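Local coordinates for 3-oxoacyl-(acyl-carrier protein) synthase II (Thermus thermophilus, PDB 1J3N), which probably catalyses the condensation of malonyl-ACP with a growing acyl chain, the carbon-adding step of bacterial fatty acid elongation, at residues M1-V6 with Y252-G257; T7-L12 with L83-L88; G187-I192 with H338-A343; Y388-S393 with V402-R407. All coordinates share one frame; numbering follows the deposited sequence.

In the fold
All four contacts reach one mixed sheet of the chain. Interactions 1 and 2 share strand 4-13 and touch: Tyr252 OH lies 2.6 Å from Asp85 OD2, a probable hydrogen bond. Interaction 1 also meets interaction 4, because strands 253-262 and 399-406 are neighbours. Gly257 O lies 2.9 Å from Ala404 N there, at a classic beta bulge where Val256 and Gly257 both face Ala404. Interaction 3 touches none of the others; its nearest atoms are about 5 Å from interactions 2 and 4 and about 12 Å from interaction 1. It contains His338, a probable active-site residue, which packs on Cys161 and His301, consistent with the Cys-His-His triad of these synthases.

Interaction 1: residues M1-V6 with Y252-G257; sequences MRRVVV and YAELVG
The contact is an antiparallel strand pairing in the thiolase-type fold, joining the N-terminal strand 4-13 to strand 253-262, with Val5 and Glu254 as a non-hydrogen-bonded pair. The short strands are strongly twisted, at 134°. Leu255 N bonds to Val4 O at 3.0 Å, Val6 N to Ala253 O at 3.1 Å, and Tyr252 N to Val6 O at 3.0 Å. Val5 and Glu254 point to the same face of the sheet, and Glu254 CG rests on Val5 CG1. The extended Glu254 chain then meets Arg3. Arg3 bends at its third torsion (chi3 -69°), which places NH1 2.7 Å from Glu254 OE1. This salt bridge includes a weak, bent hydrogen bond. OE1 comes in at the edge of the guanidinium, in its plane, while the carboxylate plane stands 80° to it. Arg3 CB, CG and CD lie against the other oxygen, OE2. Arg3 also makes a cation-pi contact with Tyr241. An alanine here would remove the guanidinium and is likely to leave the Glu254 carboxylate without this positive partner. A water links both strands: Val4 N donates to it at 3.1 Å, and it donates to Glu254 OE2 at 2.6 Å and Leu255 O at 2.7 Å.

Interaction 2: residues T7-L12 with L83-L88; sequences TGLGAL and LEDAGL
Asp85, in the last turn of helix 70-86, reaches across to Gly8 and Leu9 on strand 4-13. Its CB lies 3.5 Å from Leu9 O. With CG anti to the backbone N (chi1 -176°), the side chain runs on beside the Leu9 side chain in the same direction. CG stands over the Leu9 backbone, about equally far from its N and O. At the tip, OD2 accepts a hydrogen bond from Leu9 N at 2.8 Å, with an angle of 152° at the hydrogen. The donor comes on the anti side, 28° out of the carboxylate plane. OD2 also touches Gly8 CA and bonds to Tyr252 OH, while OD1 bonds to Gln19 NE2.

Ala86 makes the second half of the contact. Its CB sits 3.2 Å from Thr7 O and 3.7 Å from Gly8 CA. Its CA gives a CA-H...O contact to Thr7 O at 3.1 Å. Gly8 has no side chain, which is consistent with Ala86 CB coming so near its CA. The helix ends just beyond in a Schellman motif: Gly87 has positive phi, Leu88 N bonds to Leu83 O at 3.2 Å, and Gly87 N to Glu84 O at 3.1 Å.

A leucine in place of Asp85 would probably leave the Leu9 N-H without its acceptor and take a partner from Tyr252 OH and Gln19 NE2. The carboxylate is bonded by a backbone N-H, the Gln19 side-chain amide and the Tyr252 hydroxyl, and this polar setting would tend to favour its ionised form.

Interaction 3: residues G187-I192 with H338-A343; sequences GTEAAI and HLLGAA
Glu189 starts out with CG anti to its backbone N (chi1 -156°), then bends at chi2 (73°), and this bend brings its carboxylate to Gly341. Glu189 OE1 accepts a bent hydrogen bond of 2.7 Å from Gly341 N through its anti lone pair. OE1 also accepts from Gly105 N and OE2 from Ile106 N, so backbone N-H groups of two loops hold the buried carboxylate in place. Lower on the chain, Glu189 CB sits 3.3 Å from Leu339 O. The Leu340 side chain lies roughly perpendicular to that of Glu189, with its CB 3.5 Å from OE1.

Residues 339-342 form a type II' beta turn, closed by Ala342 N to Leu339 O at 2.7 Å. Leu340 takes the positive phi of that turn (46°), unusual for a residue other than glycine. Ala342 CB packs on Gly187 O at 3.5 Å, and Gly187 CA makes a CA-H...O contact with Gly341 O. Gly187 has no side chain to stand in the way of that oxygen. Next to the turn, Leu340 N donates to His338 ND1 at 2.8 Å from a position tilted out of the ring plane, which would limit the ring's rotation. The loop thus carries the histidine that would be part of the Cys-His-His site of condensing enzymes with a thiolase fold.

Interaction 4: residues Y388-S393 with V402-R407; sequences YALSNS and VLAFKR
Segments 388-393 and 402-407 run antiparallel at 161°, their strand axes 4.6 Å apart at closest approach, with Ala389 opposite Phe405 and Ser391 opposite Leu403 as hydrogen-bonded pairs. Each pair is closed by two bonds. Phe405 N to Ala389 O is the straightest, 2.8 Å with 174° at the hydrogen, and Leu403 N to Ser391 O is 3.1 Å.

Tyr388, Leu390 and Asn392 share a face with Lys406, Ala404 and Val402. The Tyr388 and Lys406 side chains leave the sheet together and run next to each other. The lysine is fully extended, with CG anti to its backbone N (chi1 172°), and its methylenes follow the tyrosine from CE1 to the hydroxyl. Lys406 CB is 3.4 Å from Tyr388 CE1, and Lys406 CD is 3.5 Å from Tyr388 OH. The ring is met obliquely. Further along, Leu390 CD2 packs on Ala404 CB at 3.5 Å and touches Val402 CG1.

The two segments belong to the beta hairpin 388-394/399-406, near the C-terminal end of the chain. Helix 275-288 packs on Val402 and Asn392. The other face carries Phe405 and Leu403, covered by helices 343-357 and 163-176. There the edge of the Phe405 ring meets Ser391 CB.

Asn392 lies alongside Val402, with OD1 3.4 Å from Val402 CG2. That oxygen is buried against the two valine methyls and has no polar partner in the model. The amide nitrogen ND2 bonds instead to Glu312 OE2.

Interaction 1: residues M1-V6 with Y252-G257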
loop_
_atom_site.group_PDB
_atom_site.type_symbol
_atom_site.label_atom_id
_atom_site.label_comp_id
_atom_site.label_asym_id
_atom_site.label_seq_id
_atom_site.Cartn_x
_atom_site.Cartn_y
_atom_site.Cartn_z
ATOM N N MET A 1 13.858 18.275 12.159
ATOM C CA MET A 1 12.427 17.860 12.195
ATOM C C MET A 1 12.009 17.548 13.633
ATOM O O MET A 1 11.877 18.453 14.466
ATOM C CB MET A 1 12.221 16.624 11.311
ATOM C CG MET A 1 12.766 16.777 9.896
ATOM S SD MET A 1 12.631 15.270 8.901
ATOM C CE MET A 1 13.906 14.260 9.662
ATOM N N ARG A 2 11.804 16.264 13.915
ATOM C CA ARG A 2 11.405 15.809 15.240
ATOM C C ARG A 2 11.808 14.361 15.448
ATOM O O ARG A 2 11.851 13.572 14.505
ATOM C CB ARG A 2 9.886 15.912 15.426
ATOM C CG ARG A 2 9.325 17.312 15.484
ATOM C CD ARG A 2 7.864 17.284 15.912
ATOM N NE ARG A 2 6.992 16.665 14.918
ATOM C CZ ARG A 2 5.697 16.426 15.108
ATOM N NH1 ARG A 2 5.124 16.749 16.260
ATOM N NH2 ARG A 2 4.967 15.889 14.140
ATOM N N ARG A 3 12.110 14.010 16.690
ATOM C CA ARG A 3 12.457 12.640 16.985
ATOM C C ARG A 3 11.135 11.873 17.038
ATOM O O ARG A 3 10.079 12.445 17.311
ATOM C CB ARG A 3 13.199 12.540 18.322
ATOM C CG ARG A 3 14.590 13.167 18.298
ATOM C CD ARG A 3 15.526 12.481 19.283
ATOM N NE ARG A 3 15.174 12.736 20.677
ATOM C CZ ARG A 3 15.210 11.815 21.636
ATOM N NH1 ARG A 3 15.574 10.572 21.355
ATOM N NH2 ARG A 3 14.896 12.139 22.881
ATOM N N VAL A 4 11.198 10.585 16.745
ATOM C CA VAL A 4 10.017 9.746 16.765
ATOM C C VAL A 4 10.354 8.550 17.638
ATOM O O VAL A 4 11.345 7.851 17.397
ATOM C CB VAL A 4 9.644 9.276 15.342
ATOM C CG1 VAL A 4 8.466 8.313 15.409
ATOM C CG2 VAL A 4 9.304 10.485 14.465
ATOM N N VAL A 5 9.545 8.335 18.670
ATOM C CA VAL A 5 9.770 7.232 19.584
ATOM C C VAL A 5 8.592 6.266 19.661
ATOM O O VAL A 5 7.442 6.635 19.415
ATOM C CB VAL A 5 10.077 7.746 21.007
ATOM C CG1 VAL A 5 11.371 8.545 21.006
ATOM C CG2 VAL A 5 8.917 8.588 21.517
ATOM N N VAL A 6 8.910 5.024 20.007
ATOM C CA VAL A 6 7.939 3.938 20.147
ATOM C C VAL A 6 7.456 3.937 21.601
ATOM O O VAL A 6 8.257 3.771 22.516
ATOM C CB VAL A 6 8.609 2.571 19.831
ATOM C CG1 VAL A 6 7.609 1.430 19.990
ATOM C CG2 VAL A 6 9.184 2.590 18.424
ATOM N N TYR A 252 10.086 3.001 24.779
ATOM C CA TYR A 252 10.785 1.741 24.576
ATOM C C TYR A 252 12.095 1.928 23.829
ATOM O O TYR A 252 13.086 1.244 24.105
ATOM C CB TYR A 252 9.901 0.779 23.797
ATOM C CG TYR A 252 8.747 0.224 24.587
ATOM C CD1 TYR A 252 8.966 -0.670 25.637
ATOM C CD2 TYR A 252 7.434 0.540 24.250
ATOM C CE1 TYR A 252 7.901 -1.246 26.323
ATOM C CE2 TYR A 252 6.364 -0.027 24.928
ATOM C CZ TYR A 252 6.604 -0.922 25.959
ATOM O OH TYR A 252 5.544 -1.520 26.602
ATOM N N ALA A 253 12.083 2.851 22.876
ATOM C CA ALA A 253 13.254 3.145 22.061
ATOM C C ALA A 253 12.918 4.246 21.067
ATOM O O ALA A 253 11.788 4.741 21.015
ATOM C CB ALA A 253 13.691 1.897 21.303
ATOM N N GLU A 254 13.903 4.623 20.267
ATOM C CA GLU A 254 13.684 5.646 19.265
ATOM C C GLU A 254 13.847 5.041 17.874
ATOM O O GLU A 254 14.766 4.263 17.637
ATOM C CB GLU A 254 14.688 6.786 19.432
ATOM C CG GLU A 254 14.274 8.055 18.700
ATOM C CD GLU A 254 15.420 9.030 18.500
ATOM O OE1 GLU A 254 16.387 8.995 19.289
ATOM O OE2 GLU A 254 15.343 9.844 17.555
ATOM N N LEU A 255 12.935 5.374 16.965
ATOM C CA LEU A 255 13.030 4.901 15.582
ATOM C C LEU A 255 13.871 5.972 14.891
ATOM O O LEU A 255 13.378 7.053 14.583
ATOM C CB LEU A 255 11.646 4.809 14.930
ATOM C CG LEU A 255 11.587 4.454 13.439
ATOM C CD1 LEU A 255 12.427 3.233 13.161
ATOM C CD2 LEU A 255 10.139 4.212 13.034
ATOM N N VAL A 256 15.143 5.660 14.661
ATOM C CA VAL A 256 16.076 6.610 14.059
ATOM C C VAL A 256 16.364 6.464 12.559
ATOM O O VAL A 256 16.752 7.433 11.896
ATOM C CB VAL A 256 17.421 6.555 14.812
ATOM C CG1 VAL A 256 17.204 6.887 16.284
ATOM C CG2 VAL A 256 18.023 5.171 14.691
ATOM N N GLY A 257 16.192 5.268 12.013
ATOM C CA GLY A 257 16.486 5.098 10.602
ATOM C C GLY A 257 15.508 4.267 9.803
ATOM O O GLY A 257 14.906 3.326 10.317
HETATM O O HOH W 1 13.808 9.585 15.510
#

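Interaction 2: residues T7-L12 with L83-L88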
loop_
_atom_site.group_PDB
_atom_site.type_symbol
_atom_site.label_atom_id
_atom_site.label_comp_id
_atom_site.label_asym_id
_atom_site.label_seq_id
_atom_site.Cartn_x
_atom_site.Cartn_y
_atom_site.Cartn_z
ATOM N N THR A 7 6.152 4.113 21.804
ATOM C CA THR A 7 5.590 4.159 23.148
ATOM C C THR A 7 4.512 3.114 23.407
ATOM O O THR A 7 3.951 3.052 24.504
ATOM C CB THR A 7 4.976 5.540 23.427
ATOM O OG1 THR A 7 3.894 5.771 22.514
ATOM C CG2 THR A 7 6.029 6.636 23.257
ATOM N N GLY A 8 4.208 2.310 22.398
ATOM C CA GLY A 8 3.193 1.286 22.560
ATOM C C GLY A 8 3.468 0.083 21.685
ATOM O O GLY A 8 3.814 0.229 20.518
ATOM N N LEU A 9 3.322 -1.112 22.249
ATOM C CA LEU A 9 3.548 -2.330 21.499
ATOM C C LEU A 9 2.313 -3.221 21.587
ATOM O O LEU A 9 1.937 -3.679 22.668
ATOM C CB LEU A 9 4.773 -3.073 22.049
ATOM C CG LEU A 9 6.091 -2.284 22.077
ATOM C CD1 LEU A 9 7.129 -3.047 22.879
ATOM C CD2 LEU A 9 6.590 -2.028 20.656
ATOM N N GLY A 10 1.672 -3.427 20.443
ATOM C CA GLY A 10 0.498 -4.279 20.376
ATOM C C GLY A 10 0.896 -5.491 19.563
ATOM O O GLY A 10 1.011 -5.415 18.343
ATOM N N ALA A 11 1.122 -6.607 20.244
ATOM C CA ALA A 11 1.543 -7.829 19.578
ATOM C C ALA A 11 0.522 -8.958 19.654
ATOM O O ALA A 11 0.063 -9.319 20.736
ATOM C CB ALA A 11 2.869 -8.300 20.177
ATOM N N LEU A 12 0.166 -9.501 18.493
ATOM C CA LEU A 12 -0.765 -10.626 18.419
ATOM C C LEU A 12 0.023 -11.682 17.651
ATOM O O LEU A 12 0.075 -11.653 16.424
ATOM C CB LEU A 12 -2.033 -10.234 17.654
ATOM C CG LEU A 12 -3.161 -11.268 17.647
ATOM C CD1 LEU A 12 -3.571 -11.606 19.078
ATOM C CD2 LEU A 12 -4.346 -10.726 16.871
ATOM N N LEU A 83 -2.564 0.632 22.066
ATOM C CA LEU A 83 -3.019 1.811 22.784
ATOM C C LEU A 83 -2.995 1.559 24.283
ATOM O O LEU A 83 -2.598 2.430 25.059
ATOM C CB LEU A 83 -4.434 2.181 22.350
ATOM C CG LEU A 83 -4.578 2.801 20.964
ATOM C CD1 LEU A 83 -6.060 2.998 20.665
ATOM C CD2 LEU A 83 -3.837 4.141 20.923
ATOM N N GLU A 84 -3.407 0.359 24.689
ATOM C CA GLU A 84 -3.425 0.004 26.104
ATOM C C GLU A 84 -2.013 0.008 26.676
ATOM O O GLU A 84 -1.777 0.530 27.769
ATOM C CB GLU A 84 -4.086 -1.375 26.298
ATOM C CG GLU A 84 -5.592 -1.290 26.588
ATOM C CD GLU A 84 -6.341 -2.591 26.347
ATOM O OE1 GLU A 84 -5.756 -3.675 26.553
ATOM O OE2 GLU A 84 -7.531 -2.526 25.964
ATOM N N ASP A 85 -1.081 -0.576 25.926
ATOM C CA ASP A 85 0.319 -0.660 26.331
ATOM C C ASP A 85 0.975 0.717 26.386
ATOM O O ASP A 85 1.946 0.916 27.111
ATOM C CB ASP A 85 1.096 -1.557 25.355
ATOM C CG ASP A 85 2.548 -1.768 25.776
ATOM O OD1 ASP A 85 2.786 -2.404 26.832
ATOM O OD2 ASP A 85 3.449 -1.294 25.048
ATOM N N ALA A 86 0.440 1.663 25.622
ATOM C CA ALA A 86 0.990 3.017 25.576
ATOM C C ALA A 86 0.375 3.920 26.646
ATOM O O ALA A 86 0.846 5.034 26.876
ATOM C CB ALA A 86 0.772 3.619 24.190
ATOM N N GLY A 87 -0.679 3.431 27.296
ATOM C CA GLY A 87 -1.337 4.199 28.335
ATOM C C GLY A 87 -2.128 5.368 27.788
ATOM O O GLY A 87 -2.223 6.422 28.421
ATOM N N LEU A 88 -2.708 5.181 26.609
ATOM C CA LEU A 88 -3.488 6.232 25.970
ATOM C C LEU A 88 -4.980 5.938 25.937
ATOM O O LEU A 88 -5.427 4.823 26.212
ATOM C CB LEU A 88 -3.020 6.438 24.529
ATOM C CG LEU A 88 -1.642 7.023 24.240
ATOM C CD1 LEU A 88 -1.272 6.719 22.799
ATOM C CD2 LEU A 88 -1.642 8.515 24.496
#

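Interaction 3: residues G187-I192 with H338-A343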
loop_
_atom_site.group_PDB
_atom_site.type_symbol
_atom_site.label_atom_id
_atom_site.label_comp_id
_atom_site.label_asym_id
_atom_site.label_seq_id
_atom_site.Cartn_x
_atom_site.Cartn_y
_atom_site.Cartn_z
ATOM N N GLY A 187 1.554 -4.101 10.756
ATOM C CA GLY A 187 1.050 -4.975 9.717
ATOM C C GLY A 187 0.201 -6.105 10.252
ATOM O O GLY A 187 0.317 -6.499 11.415
ATOM N N THR A 188 -0.668 -6.623 9.393
ATOM C CA THR A 188 -1.531 -7.726 9.767
ATOM C C THR A 188 -1.620 -8.709 8.611
ATOM O O THR A 188 -1.539 -8.319 7.446
ATOM C CB THR A 188 -2.953 -7.237 10.118
ATOM O OG1 THR A 188 -3.773 -8.366 10.459
ATOM C CG2 THR A 188 -3.574 -6.513 8.938
ATOM N N GLU A 189 -1.762 -9.988 8.934
ATOM C CA GLU A 189 -1.897 -11.017 7.912
ATOM C C GLU A 189 -2.720 -12.162 8.468
ATOM O O GLU A 189 -2.516 -12.571 9.606
ATOM C CB GLU A 189 -0.534 -11.548 7.481
ATOM C CG GLU A 189 -0.560 -12.138 6.091
ATOM C CD GLU A 189 -0.667 -11.062 5.027
ATOM O OE1 GLU A 189 0.352 -10.378 4.788
ATOM O OE2 GLU A 189 -1.766 -10.889 4.445
ATOM N N ALA A 190 -3.649 -12.665 7.657
ATOM C CA ALA A 190 -4.513 -13.780 8.044
ATOM C C ALA A 190 -4.676 -14.675 6.817
ATOM O O ALA A 190 -5.771 -14.802 6.271
ATOM C CB ALA A 190 -5.872 -13.256 8.499
ATOM N N ALA A 191 -3.576 -15.289 6.390
ATOM C CA ALA A 191 -3.593 -16.132 5.205
ATOM C C ALA A 191 -3.441 -17.640 5.431
ATOM O O ALA A 191 -3.042 -18.376 4.517
ATOM C CB ALA A 191 -2.535 -15.646 4.226
ATOM N N ILE A 192 -3.742 -18.109 6.633
ATOM C CA ILE A 192 -3.665 -19.538 6.888
ATOM C C ILE A 192 -4.981 -20.099 6.362
ATOM O O ILE A 192 -5.947 -20.290 7.110
ATOM C CB ILE A 192 -3.500 -19.847 8.395
ATOM C CG1 ILE A 192 -2.150 -19.298 8.881
ATOM C CG2 ILE A 192 -3.571 -21.357 8.634
ATOM C CD1 ILE A 192 -1.801 -19.644 10.335
ATOM N N HIS A 338 6.880 -17.105 9.499
ATOM C CA HIS A 338 6.841 -15.907 8.665
ATOM C C HIS A 338 5.425 -15.340 8.626
ATOM O O HIS A 338 4.516 -15.956 8.053
ATOM C CB HIS A 338 7.287 -16.261 7.246
ATOM C CG HIS A 338 7.579 -15.073 6.384
ATOM N ND1 HIS A 338 6.977 -13.847 6.571
ATOM C CD2 HIS A 338 8.396 -14.931 5.312
ATOM C CE1 HIS A 338 7.410 -13.001 5.653
ATOM N NE2 HIS A 338 8.270 -13.634 4.875
ATOM N N LEU A 339 5.245 -14.162 9.217
ATOM C CA LEU A 339 3.935 -13.541 9.262
ATOM C C LEU A 339 3.636 -12.676 8.056
ATOM O O LEU A 339 2.738 -11.835 8.099
ATOM C CB LEU A 339 3.771 -12.735 10.555
ATOM C CG LEU A 339 3.293 -13.544 11.773
ATOM C CD1 LEU A 339 4.269 -14.692 12.064
ATOM C CD2 LEU A 339 3.167 -12.633 12.985
ATOM N N LEU A 340 4.382 -12.895 6.974
ATOM C CA LEU A 340 4.180 -12.143 5.736
ATOM C C LEU A 340 4.033 -10.644 5.973
ATOM O O LEU A 340 4.975 -9.977 6.399
ATOM C CB LEU A 340 2.941 -12.676 5.013
ATOM C CG LEU A 340 3.019 -14.166 4.682
ATOM C CD1 LEU A 340 1.705 -14.646 4.094
ATOM C CD2 LEU A 340 4.168 -14.397 3.704
ATOM N N GLY A 341 2.847 -10.115 5.684
ATOM C CA GLY A 341 2.594 -8.696 5.876
ATOM C C GLY A 341 2.752 -8.203 7.309
ATOM O O GLY A 341 2.981 -7.011 7.543
ATOM N N ALA A 342 2.622 -9.107 8.274
ATOM C CA ALA A 342 2.760 -8.734 9.681
ATOM C C ALA A 342 4.191 -8.924 10.189
ATOM O O ALA A 342 4.570 -8.358 11.213
ATOM C CB ALA A 342 1.780 -9.553 10.551
ATOM N N ALA A 343 4.980 -9.712 9.466
ATOM C CA ALA A 343 6.367 -9.997 9.841
ATOM C C ALA A 343 7.198 -8.779 10.276
ATOM O O ALA A 343 7.764 -8.761 11.371
ATOM C CB ALA A 343 7.071 -10.722 8.680
#

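Interaction 4: residues Y388-S393 with V402-R407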
loop_
_atom_site.group_PDB
_atom_site.type_symbol
_atom_site.label_atom_id
_atom_site.label_comp_id
_atom_site.label_asym_id
_atom_site.label_seq_id
_atom_site.Cartn_x
_atom_site.Cartn_y
_atom_site.Cartn_z
ATOM N N TYR A 388 22.357 0.424 19.158
ATOM C CA TYR A 388 21.682 0.416 17.865
ATOM C C TYR A 388 21.426 -1.002 17.338
ATOM O O TYR A 388 22.236 -1.927 17.533
ATOM C CB TYR A 388 22.511 1.206 16.841
ATOM C CG TYR A 388 22.561 2.704 17.092
ATOM C CD1 TYR A 388 21.484 3.523 16.759
ATOM C CD2 TYR A 388 23.691 3.302 17.661
ATOM C CE1 TYR A 388 21.525 4.904 16.981
ATOM C CE2 TYR A 388 23.743 4.685 17.890
ATOM C CZ TYR A 388 22.657 5.479 17.546
ATOM O OH TYR A 388 22.698 6.843 17.760
ATOM N N ALA A 389 20.295 -1.158 16.656
ATOM C CA ALA A 389 19.899 -2.440 16.090
ATOM C C ALA A 389 19.105 -2.243 14.802
ATOM O O ALA A 389 18.391 -1.241 14.644
ATOM C CB ALA A 389 19.053 -3.213 17.096
ATOM N N LEU A 390 19.236 -3.193 13.879
ATOM C CA LEU A 390 18.493 -3.127 12.628
ATOM C C LEU A 390 17.436 -4.225 12.594
ATOM O O LEU A 390 17.570 -5.255 13.265
ATOM C CB LEU A 390 19.421 -3.301 11.418
ATOM C CG LEU A 390 20.458 -2.218 11.100
ATOM C CD1 LEU A 390 21.124 -2.549 9.772
ATOM C CD2 LEU A 390 19.782 -0.845 11.032
ATOM N N SER A 391 16.389 -3.986 11.813
ATOM C CA SER A 391 15.307 -4.935 11.613
ATOM C C SER A 391 15.175 -5.082 10.099
ATOM O O SER A 391 14.774 -4.144 9.418
ATOM C CB SER A 391 14.006 -4.401 12.201
ATOM O OG SER A 391 13.031 -5.428 12.234
ATOM N N ASN A 392 15.509 -6.259 9.574
ATOM C CA ASN A 392 15.464 -6.485 8.131
ATOM C C ASN A 392 14.202 -7.137 7.581
ATOM O O ASN A 392 13.592 -7.988 8.223
ATOM C CB ASN A 392 16.668 -7.326 7.682
ATOM C CG ASN A 392 17.998 -6.589 7.824
ATOM O OD1 ASN A 392 18.041 -5.363 7.879
ATOM N ND2 ASN A 392 19.094 -7.347 7.859
ATOM N N SER A 393 13.842 -6.736 6.365
ATOM C CA SER A 393 12.685 -7.273 5.656
ATOM C C SER A 393 12.970 -7.215 4.154
ATOM O O SER A 393 12.958 -6.134 3.560
ATOM C CB SER A 393 11.434 -6.467 5.991
ATOM O OG SER A 393 11.062 -6.670 7.344
ATOM N N VAL A 402 14.401 -1.662 5.688
ATOM C CA VAL A 402 15.168 -1.830 6.913
ATOM C C VAL A 402 14.898 -0.698 7.906
ATOM O O VAL A 402 14.836 0.475 7.528
ATOM C CB VAL A 402 16.685 -1.849 6.603
ATOM C CG1 VAL A 402 17.487 -1.955 7.895
ATOM C CG2 VAL A 402 17.004 -3.008 5.672
ATOM N N LEU A 403 14.727 -1.060 9.174
ATOM C CA LEU A 403 14.492 -0.074 10.211
ATOM C C LEU A 403 15.674 -0.101 11.166
ATOM O O LEU A 403 16.238 -1.166 11.443
ATOM C CB LEU A 403 13.195 -0.374 10.983
ATOM C CG LEU A 403 11.860 -0.206 10.240
ATOM C CD1 LEU A 403 10.717 -0.506 11.188
ATOM C CD2 LEU A 403 11.723 1.200 9.698
ATOM N N ALA A 404 16.045 1.077 11.652
ATOM C CA ALA A 404 17.143 1.227 12.592
ATOM C C ALA A 404 16.585 1.793 13.890
ATOM O O ALA A 404 15.966 2.861 13.903
ATOM C CB ALA A 404 18.208 2.167 12.024
ATOM N N PHE A 405 16.819 1.075 14.983
ATOM C CA PHE A 405 16.340 1.491 16.289
ATOM C C PHE A 405 17.487 1.888 17.205
ATOM O O PHE A 405 18.566 1.299 17.165
ATOM C CB PHE A 405 15.531 0.359 16.925
ATOM C CG PHE A 405 14.187 0.139 16.274
ATOM C CD1 PHE A 405 13.155 1.063 16.450
ATOM C CD2 PHE A 405 13.951 -0.990 15.493
ATOM C CE1 PHE A 405 11.904 0.862 15.860
ATOM C CE2 PHE A 405 12.701 -1.199 14.897
ATOM C CZ PHE A 405 11.680 -0.271 15.084
ATOM N N LYS A 406 17.245 2.897 18.033
ATOM C CA LYS A 406 18.256 3.377 18.968
ATOM C C LYS A 406 17.783 3.228 20.408
ATOM O O LYS A 406 16.656 3.596 20.737
ATOM C CB LYS A 406 18.577 4.850 18.691
ATOM C CG LYS A 406 19.481 5.480 19.736
ATOM C CD LYS A 406 19.694 6.967 19.484
ATOM C CE LYS A 406 20.559 7.569 20.584
ATOM N NZ LYS A 406 20.791 9.024 20.370
ATOM N N ARG A 407 18.647 2.680 21.259
ATOM C CA ARG A 407 18.321 2.498 22.670
ATOM C C ARG A 407 18.277 3.857 23.359
ATOM O O ARG A 407 19.226 4.636 23.287
ATOM C CB ARG A 407 19.366 1.607 23.355
ATOM C CG ARG A 407 19.129 1.404 24.851
ATOM C CD ARG A 407 20.222 0.566 25.505
ATOM N NE ARG A 407 21.543 1.185 25.405
ATOM C CZ ARG A 407 21.843 2.398 25.864
ATOM N NH1 ARG A 407 20.917 3.140 26.458
ATOM N NH2 ARG A 407 23.076 2.870 25.735
#